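PDB 6ED2: glycosyl hydrolase family 2, TIM barrel domain protein from Faecalibacterium prausnitzii A2-165, which probably hydrolyses beta-glucuronides as a family 2 glycosyl hydrolase of a gut bacterium. Local coordinates for residues Val117-Arg122 with Asn162-Thr167; Met168-Thr173 with Pro186-Tyr191. All blocks are in the same frame, centred on the assembly; numbering follows the deposited sequence. Where two conformers were deposited one is given.

Overall arrangement
Both contacts belong to the family 2 sugar binding domain and follow one another along the chain, contact 1 closing before contact 2 opens; their centres lie about 10 Å apart. Contact 1 joins strand 120-125 of the large antiparallel sheet to the loop that leaves its partner strand 152-161. The chain then runs directly into contact 2, at the base of the two-stranded sheet formed by 172-176 and 182-186. Two probable hydrogen bonds tie the contacts together: Gly-172 N to Ser-165 O, 3.0 Å, and Tyr-187 OH to Glu-166 OE2, 2.6 Å. The pair thus forms one continuous connection from the sugar binding domain's sheet toward the TIM barrel.

Contact 1 of 2, residues Val117-Arg122 with Asn162-Thr167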
loop_
_atom_site.group_PDB
_atom_site.type_symbol
_atom_site.label_atom_id
_atom_site.label_comp_id
_atom_site.label_asym_id
_atom_site.label_seq_id
_atom_site.Cartn_x
_atom_site.Cartn_y
_atom_site.Cartn_z
ATOM N N VAL A 117 -20.510 -22.845 -19.805
ATOM C CA VAL A 117 -19.163 -23.103 -20.299
ATOM C C VAL A 117 -18.788 -21.919 -21.175
ATOM O O VAL A 117 -19.544 -21.548 -22.079
ATOM C CB VAL A 117 -19.054 -24.429 -21.088
ATOM C CG1 VAL A 117 -17.630 -24.633 -21.577
ATOM C CG2 VAL A 117 -19.482 -25.638 -20.224
ATOM N N THR A 118 -17.648 -21.300 -20.899
ATOM C CA THR A 118 -17.282 -20.029 -21.517
ATOM C C THR A 118 -16.164 -20.265 -22.519
ATOM O O THR A 118 -15.105 -20.777 -22.141
ATOM C CB THR A 118 -16.862 -19.042 -20.433
ATOM O OG1 THR A 118 -17.920 -18.941 -19.461
ATOM C CG2 THR A 118 -16.543 -17.677 -21.029
ATOM N N HIS A 119 -16.376 -19.907 -23.795
ATOM C CA HIS A 119 -17.554 -19.225 -24.351
ATOM C C HIS A 119 -18.516 -20.155 -25.115
ATOM O O HIS A 119 -19.668 -19.819 -25.351
ATOM C CB HIS A 119 -17.097 -18.133 -25.327
ATOM C CG HIS A 119 -16.562 -16.908 -24.669
ATOM N ND1 HIS A 119 -17.349 -16.072 -23.903
ATOM C CD2 HIS A 119 -15.324 -16.363 -24.674
ATOM C CE1 HIS A 119 -16.610 -15.073 -23.449
ATOM N NE2 HIS A 119 -15.376 -15.230 -23.899
ATOM N N ARG A 120 -18.000 -21.292 -25.568
ATOM C CA ARG A 120 -18.780 -22.250 -26.344
ATOM C C ARG A 120 -18.267 -23.638 -25.992
ATOM O O ARG A 120 -17.154 -23.793 -25.481
ATOM C CB ARG A 120 -18.668 -21.988 -27.855
ATOM C CG ARG A 120 -17.220 -21.984 -28.409
ATOM C CD ARG A 120 -17.135 -21.276 -29.784
ATOM N NE ARG A 120 -17.772 -19.969 -29.682
ATOM C CZ ARG A 120 -17.128 -18.847 -29.375
ATOM N NH1 ARG A 120 -15.808 -18.846 -29.178
ATOM N NH2 ARG A 120 -17.808 -17.716 -29.284
ATOM N N ALA A 121 -19.077 -24.653 -26.276
ATOM C CA ALA A 121 -18.753 -25.999 -25.817
ATOM C C ALA A 121 -19.277 -27.057 -26.784
ATOM O O ALA A 121 -20.352 -26.907 -27.375
ATOM C CB ALA A 121 -19.325 -26.244 -24.414
ATOM N N ARG A 122 -18.495 -28.120 -26.934
ATOM C CA ARG A 122 -18.927 -29.380 -27.527
ATOM C C ARG A 122 -18.719 -30.466 -26.481
ATOM O O ARG A 122 -17.601 -30.652 -25.986
ATOM C CB ARG A 122 -18.147 -29.696 -28.808
ATOM C CG ARG A 122 -18.354 -28.654 -29.908
ATOM C CD ARG A 122 -17.446 -28.875 -31.088
ATOM N NE ARG A 122 -17.650 -30.185 -31.701
ATOM C CZ ARG A 122 -16.838 -30.685 -32.628
ATOM N NH1 ARG A 122 -15.784 -29.974 -33.034
ATOM N NH2 ARG A 122 -17.071 -31.883 -33.149
ATOM N N ASN A 162 -12.605 -20.121 -26.279
ATOM C CA ASN A 162 -12.820 -18.784 -25.731
ATOM C C ASN A 162 -12.453 -17.680 -26.717
ATOM O O ASN A 162 -12.221 -16.535 -26.306
ATOM C CB ASN A 162 -12.043 -18.609 -24.425
ATOM C CG ASN A 162 -10.545 -18.667 -24.629
ATOM O OD1 ASN A 162 -10.067 -19.037 -25.701
ATOM N ND2 ASN A 162 -9.787 -18.306 -23.589
ATOM N N GLU A 163 -12.383 -18.002 -28.004
ATOM C CA GLU A 163 -12.083 -16.989 -29.003
ATOM C C GLU A 163 -13.236 -16.001 -29.120
ATOM O O GLU A 163 -14.405 -16.340 -28.913
ATOM C CB GLU A 163 -11.788 -17.639 -30.353
ATOM C CG GLU A 163 -10.465 -18.349 -30.359
ATOM C CD GLU A 163 -10.221 -19.187 -31.609
ATOM O OE1 GLU A 163 -10.379 -20.419 -31.543
ATOM O OE2 GLU A 163 -9.824 -18.621 -32.642
ATOM N N LEU A 164 -12.881 -14.756 -29.419
ATOM C CA LEU A 164 -13.828 -13.667 -29.566
ATOM C C LEU A 164 -14.054 -13.329 -31.040
ATOM O O LEU A 164 -13.153 -13.453 -31.873
ATOM C CB LEU A 164 -13.317 -12.438 -28.822
ATOM C CG LEU A 164 -13.185 -12.612 -27.305
ATOM C CD1 LEU A 164 -12.666 -11.327 -26.680
ATOM C CD2 LEU A 164 -14.522 -13.037 -26.684
ATOM N N SER A 165 -15.268 -12.883 -31.353
ATOM C CA SER A 165 -15.595 -12.425 -32.702
ATOM C C SER A 165 -16.644 -11.328 -32.600
ATOM O O SER A 165 -17.128 -11.001 -31.510
ATOM C CB SER A 165 -16.110 -13.569 -33.582
ATOM O OG SER A 165 -17.466 -13.829 -33.247
ATOM N N GLU A 166 -17.008 -10.770 -33.756
ATOM C CA GLU A 166 -18.006 -9.719 -33.847
ATOM C C GLU A 166 -19.425 -10.261 -34.007
ATOM O O GLU A 166 -20.360 -9.470 -34.182
ATOM C CB GLU A 166 -17.671 -8.775 -35.006
ATOM C CG GLU A 166 -16.284 -8.165 -34.887
ATOM C CD GLU A 166 -16.005 -7.087 -35.929
ATOM O OE1 GLU A 166 -16.722 -7.036 -36.953
ATOM O OE2 GLU A 166 -15.083 -6.269 -35.697
ATOM N N THR A 167 -19.614 -11.581 -33.951
ATOM C CA THR A 167 -20.949 -12.155 -34.055
ATOM C C THR A 167 -21.411 -12.821 -32.761
ATOM O O THR A 167 -22.444 -13.501 -32.765
ATOM C CB THR A 167 -21.015 -13.157 -35.216
ATOM O OG1 THR A 167 -19.917 -14.070 -35.132
ATOM C CG2 THR A 167 -20.946 -12.432 -36.546
#
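His-119 and Asn-162 bring their CA atoms to 5.0 Å where the paired strands 120-125 and 152-161 part, with a cis peptide before His-119 and a classic beta bulge in which His-119 and Arg-120 both face Asn-161. The imidazole presents its CD2 edge to the second segment, with Asn-162 O lying near the ring plane at 3.5 Å. Its NE2 comes within 3.6 Å of Leu-164 CD2 at an oblique angle while hydrogen-bonding to Asn-192 OD1, so a flat ring that can pack by its carbon edge and still bond through NE2 suits this buried place. Thr-118 CG2 sits over one face of the ring, near its rim.

Arg-120 supplies the hydrogen bond across the contact: NH1 donates to Glu-163 O at 2.9 Å, nearly straight (168°), with the acceptor in the guanidinium plane and the donor tilted from the carbonyl plane. The chain starts with CG between the backbone N and carbonyl carbon and bends at chi3 (51°), so that His-119 CB lies over one face of the guanidinium, toward its rim. NH1 also reaches Asn-161 OD1, and NE pairs with Glu-134; these bonds fix the group's rotation. A leucine in place of Arg-120 would probably leave the Glu-163 carbonyl without this donor and the Glu-134 carboxylate without its counter-charge.

Asn-162 turns its amide away, to the backbone of Tyr-89 and Gly-91. Around the contact, Val-117 packs on Phe-140 and Ala-160 of neighbouring strands, while Leu-164 rests on Ala-184 and Pro-186 of strand 182-186.

Contact 2 of 2, residues Met168-Thr173 with Pro186-Tyr191; sequences MLPAGT and PYFDFY
Ala-171 O accepts the backbone N-H of Tyr-187 at 3.2 Å, the donor lying in the carbonyl plane on a lone pair with an N-H...O angle of 153°. The same oxygen faces the edge of the Phe-188 ring, whose CD2 is also 3.2 Å away and near whose plane it lies, so, within the contact, this carbonyl meets the Tyr-187 N-H as well as weakly polar aromatic C-H groups.

Beside it, Gly-172 and Pro-186 form an antiparallel non-hydrogen-bonded pair with their CA atoms 4.2 Å apart. This close approach suits glycine, because a beta carbon on Gly-172 would fall only 2.9 Å from Pro-186 CA. The bare backbone also lets the Tyr-187 ring lie flat on it in a CH-pi contact: Gly-172 CA stands 3.6 Å from the ring centroid, 8° off the normal. The ring gets there with CG anti to its own carbonyl carbon (chi1 -59°), and farther along Thr-173 CG2 meets CE1 obliquely. The hydroxyl end lies alongside Thr-173 CB and hydrogen-bonds to the Glu-166 carboxylate, which lies on the side away from it.

Pro-170, preceded by a cis peptide, directs its ring at the aromatic pair: CG is 3.6 Å from Phe-188 CE2, and CB lies 4.3 Å from Phe-190 CZ. Pro-186 CB is centred over one face of Phe-188, which in turn sets CD1 over the centre of the Phe-190 ring.

Phe-190 meets His-322, and its side chain is about 4 Å from a bound magnesium ion. The arrangement is the open end of a beta-hairpin, strands 172-176 and 182-186, whose following loop reaches Arg-330, Gln-586 and Arg-593, consistent with a sugar binding domain loop laid against the mouth of the family 2 TIM barrel.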
loop_
_atom_site.group_PDB
_atom_site.type_symbol
_atom_site.label_atom_id
_atom_site.label_comp_id
_atom_site.label_asym_id
_atom_site.label_seq_id
_atom_site.Cartn_x
_atom_site.Cartn_y
_atom_site.Cartn_z
ATOM N N MET A 168 -20.703 -12.621 -31.652
ATOM C CA MET A 168 -21.033 -13.268 -30.390
ATOM C C MET A 168 -21.260 -12.231 -29.295
ATOM O O MET A 168 -20.896 -11.059 -29.415
ATOM C CB MET A 168 -19.912 -14.218 -29.949
ATOM C CG MET A 168 -18.602 -13.473 -29.695
ATOM S SD MET A 168 -17.281 -14.498 -29.019
ATOM C CE MET A 168 -17.796 -14.638 -27.291
ATOM N N LEU A 169 -21.845 -12.698 -28.201
ATOM C CA LEU A 169 -21.994 -11.919 -26.988
ATOM C C LEU A 169 -21.123 -12.532 -25.901
ATOM O O LEU A 169 -21.396 -13.668 -25.475
ATOM C CB LEU A 169 -23.453 -11.905 -26.555
ATOM C CG LEU A 169 -24.459 -11.067 -27.341
ATOM C CD1 LEU A 169 -24.775 -11.647 -28.721
ATOM C CD2 LEU A 169 -25.708 -11.009 -26.508
ATOM N N PRO A 170 -20.084 -11.840 -25.399
ATOM C CA PRO A 170 -19.680 -10.464 -25.720
ATOM C C PRO A 170 -18.788 -10.387 -26.957
ATOM O O PRO A 170 -18.213 -11.395 -27.372
ATOM C CB PRO A 170 -18.906 -10.042 -24.475
ATOM C CG PRO A 170 -18.231 -11.323 -24.031
ATOM C CD PRO A 170 -19.208 -12.440 -24.370
ATOM N N ALA A 171 -18.658 -9.194 -27.531
ATOM C CA ALA A 171 -18.024 -9.026 -28.833
ATOM C C ALA A 171 -16.553 -8.649 -28.704
ATOM O O ALA A 171 -16.140 -7.943 -27.781
ATOM C CB ALA A 171 -18.758 -7.951 -29.637
ATOM N N GLY A 172 -15.763 -9.109 -29.659
ATOM C CA GLY A 172 -14.380 -8.686 -29.716
ATOM C C GLY A 172 -13.733 -9.298 -30.924
ATOM O O GLY A 172 -14.417 -9.700 -31.866
ATOM N N THR A 173 -12.407 -9.364 -30.904
ATOM C CA THR A 173 -11.684 -10.098 -31.931
ATOM C C THR A 173 -10.562 -10.869 -31.253
ATOM O O THR A 173 -10.360 -10.773 -30.036
ATOM C CB THR A 173 -11.163 -9.160 -33.038
ATOM O OG1 THR A 173 -10.478 -9.931 -34.030
ATOM C CG2 THR A 173 -10.201 -8.103 -32.485
ATOM N N PRO A 186 -10.589 -8.083 -26.607
ATOM C CA PRO A 186 -11.997 -7.750 -26.367
ATOM C C PRO A 186 -12.321 -6.332 -26.798
ATOM O O PRO A 186 -11.473 -5.444 -26.747
ATOM C CB PRO A 186 -12.146 -7.895 -24.847
ATOM C CG PRO A 186 -10.928 -8.627 -24.376
ATOM C CD PRO A 186 -9.841 -8.282 -25.353
ATOM N N TYR A 187 -13.575 -6.126 -27.217
ATOM C CA TYR A 187 -14.119 -4.779 -27.328
ATOM C C TYR A 187 -14.750 -4.340 -26.028
ATOM O O TYR A 187 -15.479 -3.339 -26.011
ATOM C CB TYR A 187 -15.170 -4.673 -28.447
ATOM C CG TYR A 187 -14.691 -5.035 -29.834
ATOM C CD1 TYR A 187 -13.327 -5.121 -30.134
ATOM C CD2 TYR A 187 -15.611 -5.301 -30.850
ATOM C CE1 TYR A 187 -12.900 -5.464 -31.407
ATOM C CE2 TYR A 187 -15.200 -5.646 -32.109
ATOM C CZ TYR A 187 -13.849 -5.726 -32.390
ATOM O OH TYR A 187 -13.450 -6.063 -33.651
ATOM N N PHE A 188 -14.508 -5.086 -24.949
ATOM C CA PHE A 188 -15.113 -4.819 -23.657
ATOM C C PHE A 188 -14.025 -4.668 -22.606
ATOM O O PHE A 188 -12.869 -5.046 -22.798
ATOM C CB PHE A 188 -16.112 -5.914 -23.248
ATOM C CG PHE A 188 -15.608 -7.308 -23.449
ATOM C CD1 PHE A 188 -14.875 -7.952 -22.448
ATOM C CD2 PHE A 188 -15.872 -7.989 -24.632
ATOM C CE1 PHE A 188 -14.414 -9.268 -22.623
ATOM C CE2 PHE A 188 -15.411 -9.290 -24.836
ATOM C CZ PHE A 188 -14.681 -9.937 -23.829
ATOM N N ASP A 189 -14.352 -4.035 -21.484
ATOM C CA ASP A 189 -13.277 -3.675 -20.556
ATOM C C ASP A 189 -12.766 -4.875 -19.755
ATOM O O ASP A 189 -11.576 -4.924 -19.433
ATOM C CB ASP A 189 -13.748 -2.553 -19.613
ATOM C CG ASP A 189 -12.605 -1.901 -18.822
ATOM O OD1 ASP A 189 -12.890 -1.084 -17.910
ATOM O OD2 ASP A 189 -11.426 -2.199 -19.102
ATOM N N PHE A 190 -13.604 -5.873 -19.483
ATOM C CA PHE A 190 -13.286 -6.891 -18.489
ATOM C C PHE A 190 -12.452 -8.024 -19.087
ATOM O O PHE A 190 -12.461 -8.259 -20.298
ATOM C CB PHE A 190 -14.572 -7.430 -17.830
ATOM C CG PHE A 190 -15.648 -7.875 -18.803
ATOM C CD1 PHE A 190 -15.829 -9.230 -19.089
ATOM C CD2 PHE A 190 -16.512 -6.954 -19.378
ATOM C CE1 PHE A 190 -16.835 -9.660 -19.957
ATOM C CE2 PHE A 190 -17.525 -7.373 -20.246
ATOM C CZ PHE A 190 -17.685 -8.737 -20.531
ATOM N N TYR A 191 -11.694 -8.701 -18.223
ATOM C CA TYR A 191 -10.799 -9.753 -18.679
ATOM C C TYR A 191 -11.588 -10.922 -19.278
ATOM O O TYR A 191 -12.679 -11.271 -18.815
ATOM C CB TYR A 191 -9.918 -10.244 -17.526
ATOM C CG TYR A 191 -8.736 -11.079 -17.996
ATOM C CD1 TYR A 191 -7.528 -10.477 -18.326
ATOM C CD2 TYR A 191 -8.840 -12.468 -18.141
ATOM C CE1 TYR A 191 -6.442 -11.229 -18.778
ATOM C CE2 TYR A 191 -7.757 -13.231 -18.598
ATOM C CZ TYR A 191 -6.568 -12.595 -18.918
ATOM O OH TYR A 191 -5.488 -13.329 -19.371
#